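Local structure of indole-3-pyruvate decarboxylase (Azospirillum brasilense, 2NXW) at residues Asp291-Leu296 with Arg310-Arg315; Val226-Val231 with Arg285-Ser290. The protein decarboxylates indole-3-pyruvate and phenylpyruvate, the former to indole-3-acetaldehyde for auxin biosynthesis, using thiamine diphosphate and a metal ion. All blocks are in the same frame, centred on the assembly; numbering follows the deposited sequence.

Contact 1: residues Asp291-Leu296 with Arg310-Arg315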
ATOM      1  N   ASP A 291     -23.483 -22.746  18.174  1.00 21.13           N
ATOM      2  CA  ASP A 291     -24.318 -21.724  17.554  1.00 21.77           C
ATOM      3  C   ASP A 291     -24.434 -20.509  18.484  1.00 20.80           C
ATOM      4  O   ASP A 291     -25.325 -19.670  18.341  1.00 21.46           O
ATOM      5  CB  ASP A 291     -25.702 -22.302  17.209  1.00 23.10           C
ATOM      6  CG  ASP A 291     -26.473 -22.775  18.432  1.00 24.65           C
ATOM      7  OD1 ASP A 291     -25.844 -23.158  19.443  1.00 22.66           O
ATOM      8  OD2 ASP A 291     -27.723 -22.782  18.371  1.00 28.18           O
ATOM      9  N   GLY A 292     -23.507 -20.436  19.438  1.00 20.08           N
ATOM     10  CA  GLY A 292     -23.455 -19.346  20.400  1.00 18.73           C
ATOM     11  C   GLY A 292     -22.085 -19.417  21.052  1.00 17.52           C
ATOM     12  O   GLY A 292     -21.954 -19.758  22.231  1.00 17.25           O
ATOM     13  N   LEU A 293     -21.059 -19.110  20.260  1.00 17.38           N
ATOM     14  CA  LEU A 293     -19.667 -19.164  20.714  1.00 17.25           C
ATOM     15  C   LEU A 293     -19.199 -17.818  21.263  1.00 15.65           C
ATOM     16  O   LEU A 293     -18.960 -16.873  20.518  1.00 16.97           O
ATOM     17  CB  LEU A 293     -18.774 -19.588  19.548  1.00 18.34           C
ATOM     18  CG  LEU A 293     -17.293 -19.853  19.834  1.00 16.95           C
ATOM     19  CD1 LEU A 293     -17.125 -21.008  20.821  1.00 18.24           C
ATOM     20  CD2 LEU A 293     -16.597 -20.169  18.517  1.00 18.39           C
ATOM     21  N   PHE A 294     -19.064 -17.740  22.580  1.00 14.78           N
ATOM     22  CA  PHE A 294     -18.642 -16.506  23.234  1.00 14.43           C
ATOM     23  C   PHE A 294     -17.125 -16.529  23.435  1.00 14.72           C
ATOM     24  O   PHE A 294     -16.629 -17.197  24.343  1.00 15.98           O
ATOM     25  CB  PHE A 294     -19.375 -16.398  24.578  1.00 15.74           C
ATOM     26  CG  PHE A 294     -19.227 -15.074  25.283  1.00 15.44           C
ATOM     27  CD1 PHE A 294     -18.511 -14.015  24.724  1.00 14.32           C
ATOM     28  CD2 PHE A 294     -19.833 -14.887  26.525  1.00 15.17           C
ATOM     29  CE1 PHE A 294     -18.404 -12.789  25.398  1.00 15.75           C
ATOM     30  CE2 PHE A 294     -19.731 -13.671  27.203  1.00 16.03           C
ATOM     31  CZ  PHE A 294     -19.018 -12.623  26.640  1.00 15.18           C
ATOM     32  N   LEU A 295     -16.406 -15.808  22.576  1.00 14.84           N
ATOM     33  CA  LEU A 295     -14.947 -15.734  22.654  1.00 15.59           C
ATOM     34  C   LEU A 295     -14.602 -14.575  23.574  1.00 15.19           C
ATOM     35  O   LEU A 295     -14.559 -13.410  23.151  1.00 16.60           O
ATOM     36  CB  LEU A 295     -14.345 -15.494  21.267  1.00 16.30           C
ATOM     37  CG  LEU A 295     -14.657 -16.539  20.200  1.00 16.71           C
ATOM     38  CD1 LEU A 295     -14.046 -16.112  18.873  1.00 17.20           C
ATOM     39  CD2 LEU A 295     -14.113 -17.895  20.635  1.00 17.70           C
ATOM     40  N   LEU A 296     -14.350 -14.895  24.836  1.00 14.46           N
ATOM     41  CA  LEU A 296     -14.031 -13.871  25.815  1.00 14.89           C
ATOM     42  C   LEU A 296     -12.537 -13.552  25.817  1.00 15.18           C
ATOM     43  O   LEU A 296     -11.754 -14.213  26.513  1.00 15.07           O
ATOM     44  CB  LEU A 296     -14.502 -14.334  27.207  1.00 16.06           C
ATOM     45  CG  LEU A 296     -14.532 -13.297  28.335  1.00 16.82           C
ATOM     46  CD1 LEU A 296     -15.577 -12.233  28.045  1.00 20.00           C
ATOM     47  CD2 LEU A 296     -14.843 -13.998  29.652  1.00 18.60           C
ATOM     48  N   ARG A 310     -11.970 -19.277  10.059  1.00 27.71           N
ATOM     49  CA  ARG A 310     -12.318 -20.257   9.028  1.00 28.55           C
ATOM     50  C   ARG A 310     -12.815 -21.593   9.586  1.00 28.59           C
ATOM     51  O   ARG A 310     -13.295 -22.446   8.834  1.00 30.20           O
ATOM     52  CB  ARG A 310     -11.107 -20.522   8.125  1.00 31.03           C
ATOM     53  CG  ARG A 310     -10.636 -19.321   7.323  1.00 34.40           C
ATOM     54  CD  ARG A 310      -9.269 -19.587   6.709  1.00 37.78           C
ATOM     55  NE  ARG A 310      -8.828 -18.513   5.819  1.00 41.39           N
ATOM     56  CZ  ARG A 310      -9.250 -18.353   4.568  1.00 42.58           C
ATOM     57  NH1 ARG A 310     -10.128 -19.199   4.046  1.00 44.19           N
ATOM     58  NH2 ARG A 310      -8.792 -17.348   3.833  1.00 43.51           N
ATOM     59  N   LYS A 311     -12.701 -21.785  10.898  1.00 26.73           N
ATOM     60  CA  LYS A 311     -13.134 -23.032  11.524  1.00 25.82           C
ATOM     61  C   LYS A 311     -14.424 -22.899  12.332  1.00 24.54           C
ATOM     62  O   LYS A 311     -15.098 -23.891  12.599  1.00 23.84           O
ATOM     63  CB  LYS A 311     -12.027 -23.578  12.434  1.00 26.31           C
ATOM     64  CG  LYS A 311     -10.763 -24.022  11.710  1.00 29.76           C
ATOM     65  CD  LYS A 311     -11.025 -25.197  10.777  1.00 31.95           C
ATOM     66  CE  LYS A 311      -9.718 -25.766  10.235  1.00 34.21           C
ATOM     67  NZ  LYS A 311      -8.837 -24.711   9.651  1.00 36.00           N
ATOM     68  N   ILE A 312     -14.760 -21.675  12.726  1.00 25.12           N
ATOM     69  CA  ILE A 312     -15.972 -21.428  13.505  1.00 25.32           C
ATOM     70  C   ILE A 312     -16.979 -20.625  12.692  1.00 26.62           C
ATOM     71  O   ILE A 312     -16.660 -20.119  11.619  1.00 28.15           O
ATOM     72  CB  ILE A 312     -15.659 -20.635  14.796  1.00 24.57           C
ATOM     73  CG1 ILE A 312     -15.100 -19.255  14.436  1.00 24.47           C
ATOM     74  CG2 ILE A 312     -14.682 -21.421  15.662  1.00 23.98           C
ATOM     75  CD1 ILE A 312     -14.874 -18.339  15.618  1.00 25.24           C
ATOM     76  N   ASP A 313     -18.199 -20.505  13.204  1.00 26.76           N
ATOM     77  CA  ASP A 313     -19.219 -19.734  12.501  1.00 27.00           C
ATOM     78  C   ASP A 313     -19.300 -18.343  13.111  1.00 25.94           C
ATOM     79  O   ASP A 313     -19.967 -18.139  14.126  1.00 25.95           O
ATOM     80  CB  ASP A 313     -20.574 -20.438  12.589  1.00 28.54           C
ATOM     81  CG  ASP A 313     -21.666 -19.704  11.825  1.00 30.50           C
ATOM     82  OD1 ASP A 313     -21.341 -18.883  10.933  1.00 29.09           O
ATOM     83  OD2 ASP A 313     -22.854 -19.963  12.107  1.00 32.23           O
ATOM     84  N   LEU A 314     -18.613 -17.385  12.491  1.00 25.96           N
ATOM     85  CA  LEU A 314     -18.600 -16.015  12.994  1.00 25.96           C
ATOM     86  C   LEU A 314     -19.983 -15.406  13.114  1.00 25.31           C
ATOM     87  O   LEU A 314     -20.196 -14.503  13.920  1.00 25.74           O
ATOM     88  CB  LEU A 314     -17.731 -15.118  12.106  1.00 27.23           C
ATOM     89  CG  LEU A 314     -16.222 -15.333  12.225  1.00 27.70           C
ATOM     90  CD1 LEU A 314     -15.485 -14.281  11.403  1.00 29.06           C
ATOM     91  CD2 LEU A 314     -15.813 -15.233  13.686  1.00 28.42           C
ATOM     92  N   ARG A 315     -20.924 -15.890  12.309  1.00 24.94           N
ATOM     93  CA  ARG A 315     -22.280 -15.364  12.361  1.00 23.98           C
ATOM     94  C   ARG A 315     -22.913 -15.621  13.723  1.00 24.07           C
ATOM     95  O   ARG A 315     -23.758 -14.847  14.173  1.00 24.57           O
ATOM     96  CB  ARG A 315     -23.144 -16.008  11.276  1.00 24.83           C
ATOM     97  CG  ARG A 315     -22.655 -15.766   9.864  1.00 25.43           C
ATOM     98  CD  ARG A 315     -23.533 -16.528   8.883  1.00 25.38           C
ATOM     99  NE  ARG A 315     -23.606 -17.934   9.257  1.00 24.80           N
ATOM    100  CZ  ARG A 315     -24.428 -18.819   8.709  1.00 26.01           C
ATOM    101  NH1 ARG A 315     -25.270 -18.451   7.745  1.00 24.96           N
ATOM    102  NH2 ARG A 315     -24.413 -20.076   9.131  1.00 25.40           N
TER
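Leu293 and Leu295, successive inward-facing residues of strand 292-296, meet a single partner, Ile312, from the loop that returns the chain to the neighbouring parallel strand 317-321. This connection belongs to the alpha/beta central domain of the TPP enzymes; no helix lies between the two segments, and a loop residue, Ile312, packs on strand 292-296 at this point. Ile312 carries CG1 in the crowded position between its backbone N and carbonyl carbon (chi1 63°), and with the second torsion extended (chi2 175°), CD1 reaches toward both leucines. Leu293 lies across it at about a right angle. Leu293 CD2 makes the contact, 3.7 Å from Ile312 CG2, and also touches CD1 and CB of the isoleucine. Leu295 approaches differently: CG stands beside its backbone N (chi1 -59°) and CD1 prolongs the chain, meeting CD1 of Ile312 tip to tip at 4.0 Å. One methyl of the isoleucine is thus shared by both leucines, and Thr317 lies next to all three side chains. Right beside this buried apolar contact the loop turns polar. Asp313 OD1 presents its syn lone pair to Arg315 NE at 3.0 Å, close to the guanidinium plane, and a second, weak bond joins NH2 to OD2. The same OD1 also receives a weak bond from Arg315 N, as in an Asx turn. With its NE edge occupied by Asp313, the guanidinium directs NH1 to the carbonyl oxygens of Lys311 and Glu288 of the second subunit.

Contact 2: residues Val226-Val231 with Arg285-Ser290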
ATOM      1  N   VAL A 226     -21.255 -21.968  23.937  1.00 16.14           N
ATOM      2  CA  VAL A 226     -19.960 -22.307  24.499  1.00 16.88           C
ATOM      3  C   VAL A 226     -19.254 -21.038  24.946  1.00 15.84           C
ATOM      4  O   VAL A 226     -19.217 -20.054  24.205  1.00 16.83           O
ATOM      5  CB  VAL A 226     -19.054 -23.007  23.458  1.00 17.03           C
ATOM      6  CG1 VAL A 226     -17.644 -23.178  24.029  1.00 17.95           C
ATOM      7  CG2 VAL A 226     -19.649 -24.342  23.058  1.00 18.06           C
ATOM      8  N   LEU A 227     -18.706 -21.057  26.159  1.00 14.79           N
ATOM      9  CA  LEU A 227     -17.947 -19.913  26.659  1.00 15.47           C
ATOM     10  C   LEU A 227     -16.465 -20.272  26.536  1.00 15.45           C
ATOM     11  O   LEU A 227     -16.020 -21.266  27.108  1.00 14.54           O
ATOM     12  CB  LEU A 227     -18.267 -19.610  28.133  1.00 15.97           C
ATOM     13  CG  LEU A 227     -17.331 -18.567  28.767  1.00 16.12           C
ATOM     14  CD1 LEU A 227     -17.597 -17.211  28.123  1.00 17.30           C
ATOM     15  CD2 LEU A 227     -17.552 -18.474  30.265  1.00 16.74           C
ATOM     16  N   MET A 228     -15.720 -19.483  25.764  1.00 14.62           N
ATOM     17  CA  MET A 228     -14.279 -19.699  25.604  1.00 14.96           C
ATOM     18  C   MET A 228     -13.523 -18.648  26.414  1.00 14.86           C
ATOM     19  O   MET A 228     -13.744 -17.445  26.254  1.00 15.20           O
ATOM     20  CB  MET A 228     -13.870 -19.602  24.133  1.00 18.25           C
ATOM     21  CG  MET A 228     -14.464 -20.682  23.260  1.00 21.27           C
ATOM     22  SD  MET A 228     -13.441 -20.994  21.795  1.00 25.33           S
ATOM     23  CE  MET A 228     -12.195 -22.054  22.510  1.00 23.97           C
ATOM     24  N   VAL A 229     -12.646 -19.111  27.302  1.00 14.44           N
ATOM     25  CA  VAL A 229     -11.854 -18.221  28.142  1.00 15.23           C
ATOM     26  C   VAL A 229     -10.502 -18.093  27.448  1.00 14.62           C
ATOM     27  O   VAL A 229      -9.790 -19.081  27.238  1.00 15.25           O
ATOM     28  CB  VAL A 229     -11.743 -18.797  29.564  1.00 15.51           C
ATOM     29  CG1 VAL A 229     -10.844 -17.927  30.422  1.00 17.32           C
ATOM     30  CG2 VAL A 229     -13.144 -18.874  30.171  1.00 17.46           C
ATOM     31  N   CYS A 230     -10.152 -16.859  27.112  1.00 15.44           N
ATOM     32  CA  CYS A 230      -8.975 -16.602  26.300  1.00 14.06           C
ATOM     33  C   CYS A 230      -7.887 -15.680  26.854  1.00 14.01           C
ATOM     34  O   CYS A 230      -7.932 -15.283  28.020  1.00 13.71           O
ATOM     35  CB  CYS A 230      -9.489 -16.114  24.942  1.00 14.47           C
ATOM     36  SG  CYS A 230     -11.027 -17.003  24.412  1.00 16.34           S
ATOM     37  N   VAL A 231      -6.934 -15.318  25.994  1.00 13.94           N
ATOM     38  CA  VAL A 231      -5.771 -14.532  26.407  1.00 14.54           C
ATOM     39  C   VAL A 231      -6.013 -13.251  27.201  1.00 13.77           C
ATOM     40  O   VAL A 231      -5.344 -13.023  28.205  1.00 13.85           O
ATOM     41  CB  VAL A 231      -4.823 -14.239  25.188  1.00 14.15           C
ATOM     42  CG1 VAL A 231      -5.400 -13.173  24.293  1.00 15.35           C
ATOM     43  CG2 VAL A 231      -3.445 -13.844  25.682  1.00 16.11           C
ATOM     44  N   ARG A 285     -15.136 -30.392  18.148  1.00 21.70           N
ATOM     45  CA  ARG A 285     -16.505 -30.450  17.640  1.00 22.44           C
ATOM     46  C   ARG A 285     -17.419 -29.497  18.416  1.00 22.03           C
ATOM     47  O   ARG A 285     -18.233 -28.777  17.831  1.00 22.09           O
ATOM     48  CB  ARG A 285     -17.033 -31.882  17.753  1.00 23.60           C
ATOM     49  CG  ARG A 285     -18.395 -32.100  17.124  1.00 26.21           C
ATOM     50  N   LEU A 286     -17.287 -29.504  19.736  1.00 21.82           N
ATOM     51  CA  LEU A 286     -18.104 -28.631  20.578  1.00 21.66           C
ATOM     52  C   LEU A 286     -17.944 -27.166  20.170  1.00 21.36           C
ATOM     53  O   LEU A 286     -18.926 -26.431  20.033  1.00 20.05           O
ATOM     54  CB  LEU A 286     -17.701 -28.790  22.047  1.00 22.77           C
ATOM     55  CG  LEU A 286     -18.438 -27.887  23.038  1.00 23.44           C
ATOM     56  CD1 LEU A 286     -19.912 -28.258  23.061  1.00 24.27           C
ATOM     57  CD2 LEU A 286     -17.833 -28.036  24.423  1.00 22.32           C
ATOM     58  N   VAL A 287     -16.700 -26.747  19.984  1.00 20.18           N
ATOM     59  CA  VAL A 287     -16.404 -25.371  19.602  1.00 19.22           C
ATOM     60  C   VAL A 287     -16.838 -25.023  18.177  1.00 19.70           C
ATOM     61  O   VAL A 287     -17.518 -24.019  17.935  1.00 19.97           O
ATOM     62  CB  VAL A 287     -14.882 -25.085  19.741  1.00 18.76           C
ATOM     63  CG1 VAL A 287     -14.533 -23.723  19.149  1.00 18.69           C
ATOM     64  CG2 VAL A 287     -14.484 -25.121  21.213  1.00 18.17           C
ATOM     65  N   GLU A 288     -16.451 -25.863  17.227  1.00 20.72           N
ATOM     66  CA  GLU A 288     -16.768 -25.592  15.837  1.00 20.33           C
ATOM     67  C   GLU A 288     -18.233 -25.751  15.447  1.00 21.86           C
ATOM     68  O   GLU A 288     -18.663 -25.185  14.440  1.00 23.47           O
ATOM     69  CB  GLU A 288     -15.854 -26.441  14.948  1.00 20.22           C
ATOM     70  CG  GLU A 288     -14.389 -26.117  15.215  1.00 21.51           C
ATOM     71  CD  GLU A 288     -13.425 -26.921  14.368  1.00 23.66           C
ATOM     72  OE1 GLU A 288     -13.889 -27.785  13.594  1.00 25.14           O
ATOM     73  OE2 GLU A 288     -12.202 -26.684  14.482  1.00 22.66           O
ATOM     74  N   GLU A 289     -19.007 -26.482  16.245  1.00 21.64           N
ATOM     75  CA  GLU A 289     -20.427 -26.655  15.946  1.00 22.69           C
ATOM     76  C   GLU A 289     -21.308 -25.742  16.797  1.00 22.77           C
ATOM     77  O   GLU A 289     -22.534 -25.754  16.669  1.00 22.86           O
ATOM     78  CB  GLU A 289     -20.852 -28.106  16.167  1.00 24.43           C
ATOM     79  CG  GLU A 289     -20.065 -29.109  15.348  1.00 28.32           C
ATOM     80  CD  GLU A 289     -20.692 -30.487  15.367  1.00 31.10           C
ATOM     81  OE1 GLU A 289     -21.234 -30.883  16.422  1.00 33.04           O
ATOM     82  OE2 GLU A 289     -20.634 -31.178  14.325  1.00 35.50           O
ATOM     83  N   SER A 290     -20.691 -24.945  17.660  1.00 21.61           N
ATOM     84  CA  SER A 290     -21.461 -24.052  18.525  1.00 20.80           C
ATOM     85  C   SER A 290     -22.235 -22.975  17.762  1.00 21.61           C
ATOM     86  O   SER A 290     -21.715 -22.367  16.827  1.00 22.37           O
ATOM     87  CB  SER A 290     -20.539 -23.376  19.541  1.00 20.14           C
ATOM     88  OG  SER A 290     -21.273 -22.465  20.346  1.00 18.42           O
TER
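Val226 sets CG1 anti to its backbone N (chi1 173°), which leaves CG2 beside that nitrogen and facing the end of helix 281-288; Met228 turns CG beside its own N and then bends at chi3 (81°), carrying its thioether to the same helix. The contact lies within a beta-alpha-beta crossover of the central domain: the chain runs from strand 253-255 through helix 281-288 to strand 292-296 and packs over the intervening strand 225-229. Val226 CG2 touches both helix and loop: it lies 3.7 Å from Leu286 CG, the two side chains crossing obliquely, and also meets Ser290 CB. Leu286 also reaches Val254 of the adjoining strand. Further along the strand, Met228 and Val287 cross nearly at right angles, pairing atom for atom: SD lies 4.0 Å from Val287 CG1, and CE lies 4.0 Å from Val287 CG2. Beyond helix 281-288, Ser290 OG comes 3.7 Å from Val226 CG2. That hydroxyl is engaged elsewhere, donating to Ser224 O and accepting from Gly292 N, and so ties Ser224, just ahead of Val226, to Gly292. No hydrogen bond crosses between the two segments; helix and strand are held by apolar packing, and the buried serine oxygen lies against a valine methyl with its polar needs met by backbone groups, consistent with the apolar setting being tolerated.

In the fold
Both contacts are buried and lie away from the cofactor and metal sites, their centres about 7 Å apart. They hold neighbouring strands of one sheet, joined by backbone bonds such as Phe294 N to Val226 O (2.8 Å). Across that seam their side-chain layers merge, Leu295 CD2 packing 3.4 Å from Met228 SD. Contact 2 seats a helix on strand 225-229 and contact 1 a loop on strand 292-296, with the smaller interface resting on one isoleucine. Apolar packing prevails in both, yet their polar margins differ: a serine hydroxyl satisfied within the chain in 226-231/285-290, an aspartate-arginine pair facing the second subunit in 291-296/310-315.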